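Epimerase (Methylomonas sp. DH-1, PDB 7CJ5) catalyses the manganese-dependent epimerization of ketoses at C3, most actively on L-ribulose and also interconverting D-allulose and D-fructose. Local coordinates at residues A[12-17]-A[41-46]; A[6-11]-A[37-42]. One frame throughout, in Å; residues are numbered along the deposited sequence.

Interaction 1. Residues A[12-17]-A[41-46]. With FUD (D-fructose), chain D.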
ATOM      1  N   HIS A  12       2.078  13.729 -15.370  1.00 14.85           N
ATOM      2  CA  HIS A  12       3.206  13.788 -14.410  1.00 17.11           C
ATOM      3  C   HIS A  12       4.517  13.694 -15.197  1.00 16.17           C
ATOM      4  O   HIS A  12       4.663  12.749 -15.990  1.00 17.43           O
ATOM      5  CB  HIS A  12       3.086  12.687 -13.353  1.00 17.98           C
ATOM      6  CG  HIS A  12       3.892  12.961 -12.130  1.00 20.15           C
ATOM      7  ND1 HIS A  12       5.267  12.992 -12.152  1.00 21.62           N
ATOM      8  CD2 HIS A  12       3.521  13.216 -10.856  1.00 20.78           C
ATOM      9  CE1 HIS A  12       5.717  13.237 -10.937  1.00 25.90           C
ATOM     10  NE2 HIS A  12       4.663  13.382 -10.118  1.00 22.94           N
ATOM     11  N   ALA A  13       5.434  14.638 -14.991  1.00 14.76           N
ATOM     12  CA  ALA A  13       6.727  14.699 -15.710  1.00 15.25           C
ATOM     13  C   ALA A  13       7.426  13.344 -15.608  1.00 15.72           C
ATOM     14  O   ALA A  13       8.092  12.955 -16.571  1.00 18.44           O
ATOM     15  CB  ALA A  13       7.605  15.792 -15.147  1.00 14.54           C
ATOM     16  N   LEU A  14       7.293  12.652 -14.475  1.00 17.85           N
ATOM     17  CA  LEU A  14       8.092  11.429 -14.201  1.00 17.34           C
ATOM     18  C   LEU A  14       7.596  10.273 -15.069  1.00 16.17           C
ATOM     19  O   LEU A  14       8.296   9.269 -15.128  1.00 16.64           O
ATOM     20  CB  LEU A  14       8.018  11.066 -12.717  1.00 18.85           C
ATOM     21  CG  LEU A  14       8.647  12.068 -11.753  1.00 20.56           C
ATOM     22  CD1 LEU A  14       8.732  11.465 -10.363  1.00 22.60           C
ATOM     23  CD2 LEU A  14      10.019  12.529 -12.221  1.00 21.13           C
ATOM     24  N   VAL A  15       6.435  10.410 -15.715  1.00 16.86           N
ATOM     25  CA  VAL A  15       5.956   9.418 -16.722  1.00 15.45           C
ATOM     26  C   VAL A  15       6.954   9.370 -17.886  1.00 16.29           C
ATOM     27  O   VAL A  15       7.084   8.306 -18.503  1.00 17.66           O
ATOM     28  CB  VAL A  15       4.536   9.746 -17.212  1.00 16.37           C
ATOM     29  CG1 VAL A  15       4.178   8.972 -18.474  1.00 15.45           C
ATOM     30  CG2 VAL A  15       3.519   9.503 -16.110  1.00 16.46           C
ATOM     31  N   TRP A  16       7.648  10.479 -18.163  1.00 16.42           N
ATOM     32  CA  TRP A  16       8.530  10.615 -19.354  1.00 16.27           C
ATOM     33  C   TRP A  16      10.001  10.704 -18.938  1.00 16.61           C
ATOM     34  O   TRP A  16      10.826  10.138 -19.650  1.00 17.04           O
ATOM     35  CB  TRP A  16       8.136  11.825 -20.214  1.00 15.53           C
ATOM     36  CG  TRP A  16       6.845  11.659 -20.953  1.00 17.40           C
ATOM     37  CD1 TRP A  16       6.660  11.057 -22.169  1.00 17.86           C
ATOM     38  CD2 TRP A  16       5.545  12.086 -20.516  1.00 16.20           C
ATOM     39  NE1 TRP A  16       5.338  11.099 -22.515  1.00 18.38           N
ATOM     40  CE2 TRP A  16       4.629  11.712 -21.518  1.00 17.06           C
ATOM     41  CE3 TRP A  16       5.066  12.740 -19.376  1.00 17.17           C
ATOM     42  CZ2 TRP A  16       3.264  11.987 -21.420  1.00 17.40           C
ATOM     43  CZ3 TRP A  16       3.720  13.009 -19.277  1.00 17.25           C
ATOM     44  CH2 TRP A  16       2.834  12.632 -20.286  1.00 18.59           C
ATOM     45  N   SER A  17      10.324  11.417 -17.859  1.00 16.29           N
ATOM     46  CA  SER A  17      11.729  11.785 -17.544  1.00 17.70           C
ATOM     47  C   SER A  17      12.041  11.692 -16.043  1.00 18.22           C
ATOM     48  O   SER A  17      11.274  12.229 -15.217  1.00 17.19           O
ATOM     49  CB  SER A  17      12.029  13.148 -18.092  1.00 20.23           C
ATOM     50  OG  SER A  17      13.323  13.563 -17.677  1.00 27.71           O
ATOM     51  N   GLU A  41       2.783  18.351 -14.728  1.00 14.79           N
ATOM     52  CA  GLU A  41       3.081  18.409 -13.281  1.00 14.08           C
ATOM     53  C   GLU A  41       4.579  18.137 -13.117  1.00 13.61           C
ATOM     54  O   GLU A  41       5.021  16.995 -13.334  1.00 15.27           O
ATOM     55  CB  GLU A  41       2.219  17.417 -12.514  1.00 14.74           C
ATOM     56  CG  GLU A  41       2.411  17.523 -11.011  1.00 14.90           C
ATOM     57  CD  GLU A  41       1.518  16.584 -10.230  1.00 15.29           C
ATOM     58  OE1 GLU A  41       0.310  16.587 -10.503  1.00 17.37           O
ATOM     59  OE2 GLU A  41       2.036  15.841  -9.377  1.00 17.66           O
ATOM     60  N   ILE A  42       5.343  19.171 -12.802  1.00 15.12           N
ATOM     61  CA  ILE A  42       6.826  19.072 -12.698  1.00 15.50           C
ATOM     62  C   ILE A  42       7.183  18.591 -11.298  1.00 15.54           C
ATOM     63  O   ILE A  42       6.665  19.165 -10.342  1.00 16.54           O
ATOM     64  CB  ILE A  42       7.494  20.409 -13.034  1.00 16.58           C
ATOM     65  CG1 ILE A  42       7.121  20.865 -14.445  1.00 17.84           C
ATOM     66  CG2 ILE A  42       8.999  20.302 -12.839  1.00 17.62           C
ATOM     67  CD1 ILE A  42       7.549  22.280 -14.755  1.00 19.15           C
ATOM     68  N   ALA A  43       8.018  17.557 -11.200  1.00 16.49           N
ATOM     69  CA  ALA A  43       8.468  16.979  -9.915  1.00 18.98           C
ATOM     70  C   ALA A  43       9.613  17.850  -9.389  1.00 19.99           C
ATOM     71  O   ALA A  43      10.632  17.960 -10.080  1.00 22.10           O
ATOM     72  CB  ALA A  43       8.877  15.539 -10.111  1.00 18.99           C
ATOM     73  N   LEU A  44       9.416  18.505  -8.246  1.00 20.05           N
ATOM     74  CA  LEU A  44      10.387  19.473  -7.679  1.00 20.28           C
ATOM     75  C   LEU A  44      11.017  18.886  -6.408  1.00 19.98           C
ATOM     76  O   LEU A  44      11.196  19.639  -5.424  1.00 20.05           O
ATOM     77  CB  LEU A  44       9.658  20.788  -7.393  1.00 20.92           C
ATOM     78  CG  LEU A  44       9.225  21.581  -8.623  1.00 20.20           C
ATOM     79  CD1 LEU A  44       8.613  22.915  -8.216  1.00 21.07           C
ATOM     80  CD2 LEU A  44      10.391  21.788  -9.578  1.00 19.59           C
ATOM     81  N   LEU A  45      11.366  17.599  -6.431  1.00 19.82           N
ATOM     82  CA  LEU A  45      12.002  16.920  -5.268  1.00 21.74           C
ATOM     83  C   LEU A  45      13.319  17.637  -4.940  1.00 22.43           C
ATOM     84  O   LEU A  45      13.686  17.687  -3.744  1.00 23.17           O
ATOM     85  CB  LEU A  45      12.211  15.432  -5.573  1.00 23.96           C
ATOM     86  CG  LEU A  45      11.055  14.525  -5.151  1.00 27.40           C
ATOM     87  CD1 LEU A  45       9.896  14.619  -6.138  1.00 29.19           C
ATOM     88  CD2 LEU A  45      11.519  13.081  -4.998  1.00 29.75           C
ATOM     89  N   ASP A  46      13.999  18.176  -5.957  1.00 22.89           N
ATOM     90  CA  ASP A  46      15.188  19.052  -5.773  1.00 24.91           C
ATOM     91  C   ASP A  46      15.025  20.289  -6.646  1.00 24.18           C
ATOM     92  O   ASP A  46      15.442  20.306  -7.798  1.00 28.36           O
ATOM     93  CB  ASP A  46      16.506  18.336  -6.073  1.00 27.30           C
ATOM     94  CG  ASP A  46      17.733  19.210  -5.834  1.00 28.57           C
ATOM     95  OD1 ASP A  46      17.568  20.390  -5.444  1.00 29.86           O
ATOM     96  OD2 ASP A  46      18.845  18.709  -6.047  1.00 34.86           O
TER
HETATM   97  C1  FUD D 302       3.575   8.819  -4.710  1.00 14.48           C
HETATM   98  C2  FUD D 302       2.571   9.680  -5.427  1.00 16.63           C
HETATM   99  C3  FUD D 302       3.082  10.869  -6.202  1.00 18.53           C
HETATM  100  C4  FUD D 302       4.047  11.545  -5.247  1.00 21.00           C
HETATM  101  C5  FUD D 302       4.961  12.638  -5.797  1.00 26.88           C
HETATM  102  C6  FUD D 302       4.880  12.895  -7.289  1.00 26.06           C
HETATM  103  O1  FUD D 302       3.022   7.536  -4.413  1.00 14.63           O
HETATM  104  O2  FUD D 302       1.380   9.404  -5.383  1.00 14.70           O
HETATM  105  O3  FUD D 302       2.008  11.743  -6.562  1.00 18.06           O
HETATM  106  O4  FUD D 302       3.227  12.041  -4.206  1.00 23.58           O
HETATM  107  O5  FUD D 302       4.755  13.842  -5.061  1.00 36.78           O
HETATM  108  O6  FUD D 302       5.850  13.929  -7.606  1.00 35.60           O
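His12 and Glu41 face each other as a parallel bridged pair, their side chains crossing obliquely on the same side of the sheet. Packing is closest here: Ala13 N donates to Glu41 O at 2.9 Å, a nearly straight bond, and the small methyl of Ala13 fits against the strand near Ile42 CA. With CG anti to the backbone N (chi1 -161°), the imidazole of His12 lies beside the Glu41 carboxylate, His12 CD2 3.4 Å from Glu41 OE2, the two planes 56° apart. Glu41 itself is held by Ser69, Tyr209, His211 and Thr244, so a carboxylate suits this buried place. Leu14 CG rests on the Ala43 methyl, CB, at 3.8 Å; beyond Ala43 the contact thins as the second segment diverges toward exposed Asp46. Replacing His12 with an alanine would probably leave Leu14 N without its acceptor and sugar O6 without its weak partner on the ring. In the ring plane, His12 ND1 accepts from Leu14 N at 3.1 Å, which fixes the ring's rotation and sets it edge-on with NE2 toward D-fructose O6, a weak bond whose NE2 position is less certain, in keeping with His12 as a binding residue for D-fructose and D-allulose.

Interaction 2. Residues A[6-11]-A[37-42]. With BDF (beta-D-fructopyranose), chain F.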
ATOM      1  N   ARG A   6      -9.246  25.717 -12.455  1.00 16.43           N
ATOM      2  CA  ARG A   6     -10.002  25.377 -13.679  1.00 16.22           C
ATOM      3  C   ARG A   6      -9.913  23.866 -13.871  1.00 15.42           C
ATOM      4  O   ARG A   6      -8.916  23.262 -13.431  1.00 14.50           O
ATOM      5  CB  ARG A   6      -9.456  26.134 -14.894  1.00 19.55           C
ATOM      6  CG  ARG A   6      -7.992  25.847 -15.192  1.00 21.87           C
ATOM      7  CD  ARG A   6      -7.377  26.872 -16.128  1.00 23.76           C
ATOM      8  NE  ARG A   6      -7.920  26.784 -17.474  1.00 28.35           N
ATOM      9  CZ  ARG A   6      -7.406  27.383 -18.543  1.00 28.15           C
ATOM     10  NH1 ARG A   6      -6.323  28.131 -18.442  1.00 25.67           N
ATOM     11  NH2 ARG A   6      -7.980  27.230 -19.718  1.00 32.02           N
ATOM     12  N   LEU A   7     -10.925  23.284 -14.504  1.00 15.81           N
ATOM     13  CA  LEU A   7     -10.864  21.872 -14.934  1.00 15.12           C
ATOM     14  C   LEU A   7      -9.743  21.775 -15.975  1.00 14.00           C
ATOM     15  O   LEU A   7      -9.839  22.405 -17.031  1.00 14.46           O
ATOM     16  CB  LEU A   7     -12.220  21.446 -15.502  1.00 16.29           C
ATOM     17  CG  LEU A   7     -12.289  19.983 -15.924  1.00 15.91           C
ATOM     18  CD1 LEU A   7     -11.782  19.098 -14.796  1.00 16.17           C
ATOM     19  CD2 LEU A   7     -13.702  19.597 -16.344  1.00 17.37           C
ATOM     20  N   GLU A   8      -8.687  21.043 -15.666  1.00 13.90           N
ATOM     21  CA  GLU A   8      -7.546  20.872 -16.600  1.00 15.46           C
ATOM     22  C   GLU A   8      -6.851  19.553 -16.278  1.00 15.04           C
ATOM     23  O   GLU A   8      -6.847  19.161 -15.098  1.00 14.86           O
ATOM     24  CB  GLU A   8      -6.590  22.066 -16.528  1.00 16.43           C
ATOM     25  CG  GLU A   8      -6.096  22.406 -15.133  1.00 16.51           C
ATOM     26  CD  GLU A   8      -5.191  23.631 -15.095  1.00 19.03           C
ATOM     27  OE1 GLU A   8      -4.928  24.143 -13.995  1.00 19.90           O
ATOM     28  OE2 GLU A   8      -4.740  24.072 -16.173  1.00 18.67           O
ATOM     29  N   TYR A   9      -6.284  18.923 -17.308  1.00 15.14           N
ATOM     30  CA  TYR A   9      -5.693  17.566 -17.252  1.00 13.68           C
ATOM     31  C   TYR A   9      -4.177  17.673 -17.389  1.00 13.66           C
ATOM     32  O   TYR A   9      -3.686  18.373 -18.306  1.00 13.42           O
ATOM     33  CB  TYR A   9      -6.324  16.681 -18.322  1.00 14.74           C
ATOM     34  CG  TYR A   9      -7.806  16.494 -18.134  1.00 14.91           C
ATOM     35  CD1 TYR A   9      -8.288  15.595 -17.201  1.00 16.12           C
ATOM     36  CD2 TYR A   9      -8.726  17.263 -18.831  1.00 18.11           C
ATOM     37  CE1 TYR A   9      -9.645  15.423 -17.000  1.00 15.97           C
ATOM     38  CE2 TYR A   9     -10.092  17.105 -18.639  1.00 17.04           C
ATOM     39  CZ  TYR A   9     -10.550  16.176 -17.721  1.00 16.02           C
ATOM     40  OH  TYR A   9     -11.884  16.004 -17.495  1.00 17.76           O
ATOM     41  N   GLY A  10      -3.473  16.974 -16.500  1.00 13.86           N
ATOM     42  CA  GLY A  10      -2.004  17.012 -16.384  1.00 14.30           C
ATOM     43  C   GLY A  10      -1.365  15.652 -16.584  1.00 14.52           C
ATOM     44  O   GLY A  10      -1.939  14.630 -16.142  1.00 15.49           O
ATOM     45  N   GLY A  11      -0.201  15.644 -17.229  1.00 14.90           N
ATOM     46  CA  GLY A  11       0.720  14.495 -17.252  1.00 15.37           C
ATOM     47  C   GLY A  11       1.826  14.707 -16.241  1.00 14.71           C
ATOM     48  O   GLY A  11       2.434  15.795 -16.260  1.00 14.01           O
ATOM     49  N   TYR A  37      -2.549  16.645 -22.933  1.00 15.60           N
ATOM     50  CA  TYR A  37      -2.682  17.272 -21.596  1.00 14.87           C
ATOM     51  C   TYR A  37      -2.606  18.797 -21.720  1.00 15.49           C
ATOM     52  O   TYR A  37      -1.989  19.314 -22.673  1.00 15.93           O
ATOM     53  CB  TYR A  37      -1.630  16.726 -20.634  1.00 13.25           C
ATOM     54  CG  TYR A  37      -1.825  15.270 -20.297  1.00 13.12           C
ATOM     55  CD1 TYR A  37      -2.772  14.878 -19.365  1.00 13.08           C
ATOM     56  CD2 TYR A  37      -1.107  14.284 -20.950  1.00 13.07           C
ATOM     57  CE1 TYR A  37      -2.968  13.544 -19.055  1.00 13.92           C
ATOM     58  CE2 TYR A  37      -1.293  12.943 -20.657  1.00 14.17           C
ATOM     59  CZ  TYR A  37      -2.224  12.571 -19.701  1.00 13.88           C
ATOM     60  OH  TYR A  37      -2.430  11.254 -19.416  1.00 14.76           O
ATOM     61  N   ASP A  38      -3.269  19.476 -20.781  1.00 14.49           N
ATOM     62  CA  ASP A  38      -3.333  20.955 -20.667  1.00 16.54           C
ATOM     63  C   ASP A  38      -2.094  21.470 -19.929  1.00 15.48           C
ATOM     64  O   ASP A  38      -1.699  22.640 -20.164  1.00 15.78           O
ATOM     65  CB  ASP A  38      -4.601  21.376 -19.923  1.00 16.04           C
ATOM     66  CG  ASP A  38      -5.862  20.851 -20.577  1.00 16.20           C
ATOM     67  OD1 ASP A  38      -6.054  21.145 -21.771  1.00 17.74           O
ATOM     68  OD2 ASP A  38      -6.640  20.164 -19.887  1.00 16.44           O
ATOM     69  N   TYR A  39      -1.505  20.642 -19.066  1.00 14.31           N
ATOM     70  CA  TYR A  39      -0.355  21.052 -18.223  1.00 14.99           C
ATOM     71  C   TYR A  39       0.535  19.843 -17.957  1.00 14.95           C
ATOM     72  O   TYR A  39       0.102  18.684 -18.128  1.00 14.47           O
ATOM     73  CB  TYR A  39      -0.810  21.724 -16.921  1.00 15.66           C
ATOM     74  CG  TYR A  39      -1.463  20.818 -15.905  1.00 15.89           C
ATOM     75  CD1 TYR A  39      -2.833  20.613 -15.909  1.00 15.81           C
ATOM     76  CD2 TYR A  39      -0.715  20.159 -14.941  1.00 16.27           C
ATOM     77  CE1 TYR A  39      -3.441  19.779 -14.988  1.00 15.81           C
ATOM     78  CE2 TYR A  39      -1.309  19.324 -14.008  1.00 15.41           C
ATOM     79  CZ  TYR A  39      -2.676  19.124 -14.040  1.00 15.20           C
ATOM     80  OH  TYR A  39      -3.268  18.279 -13.150  1.00 17.09           O
ATOM     81  N   ILE A  40       1.771  20.137 -17.577  1.00 15.07           N
ATOM     82  CA  ILE A  40       2.722  19.141 -17.019  1.00 15.71           C
ATOM     83  C   ILE A  40       2.829  19.415 -15.521  1.00 14.95           C
ATOM     84  O   ILE A  40       2.901  20.603 -15.124  1.00 14.21           O
ATOM     85  CB  ILE A  40       4.093  19.193 -17.714  1.00 17.40           C
ATOM     86  CG1 ILE A  40       5.043  18.145 -17.129  1.00 18.35           C
ATOM     87  CG2 ILE A  40       4.691  20.593 -17.666  1.00 17.76           C
ATOM     88  CD1 ILE A  40       6.145  17.752 -18.073  1.00 18.56           C
ATOM     89  N   GLU A  41       2.783  18.351 -14.728  1.00 14.79           N
ATOM     90  CA  GLU A  41       3.081  18.409 -13.281  1.00 14.08           C
ATOM     91  C   GLU A  41       4.579  18.137 -13.117  1.00 13.61           C
ATOM     92  O   GLU A  41       5.021  16.995 -13.334  1.00 15.27           O
ATOM     93  CB  GLU A  41       2.219  17.417 -12.514  1.00 14.74           C
ATOM     94  CG  GLU A  41       2.411  17.523 -11.011  1.00 14.90           C
ATOM     95  CD  GLU A  41       1.518  16.584 -10.230  1.00 15.29           C
ATOM     96  OE1 GLU A  41       0.310  16.587 -10.503  1.00 17.37           O
ATOM     97  OE2 GLU A  41       2.036  15.841  -9.377  1.00 17.66           O
ATOM     98  N   ILE A  42       5.343  19.171 -12.802  1.00 15.12           N
ATOM     99  CA  ILE A  42       6.826  19.072 -12.698  1.00 15.50           C
ATOM    100  C   ILE A  42       7.183  18.591 -11.298  1.00 15.54           C
ATOM    101  O   ILE A  42       6.665  19.165 -10.342  1.00 16.54           O
ATOM    102  CB  ILE A  42       7.494  20.409 -13.034  1.00 16.58           C
ATOM    103  CG1 ILE A  42       7.121  20.865 -14.445  1.00 17.84           C
ATOM    104  CG2 ILE A  42       8.999  20.302 -12.839  1.00 17.62           C
ATOM    105  CD1 ILE A  42       7.549  22.280 -14.755  1.00 19.15           C
TER
HETATM  106  C1  BDF F 304     -11.449  20.473 -19.835  1.00 30.66           C
HETATM  107  C2  BDF F 304     -11.152  20.690 -21.311  1.00 30.60           C
HETATM  108  C3  BDF F 304      -9.663  20.982 -21.566  1.00 28.74           C
HETATM  109  C4  BDF F 304      -9.454  21.378 -23.023  1.00 32.70           C
HETATM  110  C5  BDF F 304     -10.329  22.571 -23.367  1.00 33.75           C
HETATM  111  C6  BDF F 304     -11.776  22.245 -23.052  1.00 34.41           C
HETATM  112  O1  BDF F 304     -12.779  19.989 -19.700  1.00 31.97           O
HETATM  113  O2  BDF F 304     -11.502  19.548 -22.055  1.00 31.86           O
HETATM  114  O3  BDF F 304      -8.898  19.822 -21.257  1.00 28.34           O
HETATM  115  O4  BDF F 304      -8.079  21.684 -23.260  1.00 32.10           O
HETATM  116  O5  BDF F 304      -9.928  23.713 -22.604  1.00 31.74           O
HETATM  117  O6  BDF F 304     -11.942  21.821 -21.688  1.00 31.35           O
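Gly10 and Gly11 run beside Tyr39 and Ile40 as parallel bridged pairs, and backbone hydrogen bonds carry the pairing. Gly11 N donates to Tyr39 O and Glu41 N to Gly11 O, while Tyr9 O accepts from both Asp38 N, at 2.7 Å, and Tyr39 N. A side chain extends the ladder: Asp38 OD2 takes Tyr9 N at 2.9 Å on its anti lone pair. Asp38 OD1 also accepts from fructopyranose O4 at 2.6 Å and Asp38 OD2 from sugar O3 at 2.7 Å, its two oxygens letting one aspartate hold the Tyr9 N-H and both sugar hydroxyls in this crystal. Two CH-pi contacts follow. Gly10 CA lies 3.3 Å from the centroid of the Tyr39 ring; with CG between the backbone N and the carbonyl carbon (chi1 70°), the ring reaches across to lie over Gly10 of the neighbouring strand. Gly11 CA stands 3.9 Å from the centroid of the Tyr37 ring. Glycine suits both positions, since a side-chain carbon would run into Tyr39 or crowd Tyr37. Glu8 CG packs on Tyr39 CE1 at 3.7 Å, the Glu8 carboxylate being held by Arg65 and His67, whereas the hydroxyls of Tyr37 and Tyr39 reach Ala275 and Thr244. Strands 8-12 and 39-43, joined through helix 22-35, form the TIM barrel's first beta-alpha-beta unit.

Overall arrangement
Interactions 1 and 2 follow one another along the same pair of neighbouring strands, 8-12 and 39-43, with centres 12 Å apart. Interaction 2 takes the earlier residues of both strands, and interaction 1 their C-terminal ends and the loops beyond; Glu41 and Ile42 belong to both. They also touch directly, Ala13 packing on Ile40 and Trp16 on Gly11 and Tyr37. Helix 22-35 connects the strands in the closed eight-stranded parallel barrel. As in TIM barrels generally, the D-fructose substrate and the manganese lie at the C-terminal strand ends, beside interaction 1, whereas the second fructose, in its pyranose form, binds at the other end, beside interaction 2.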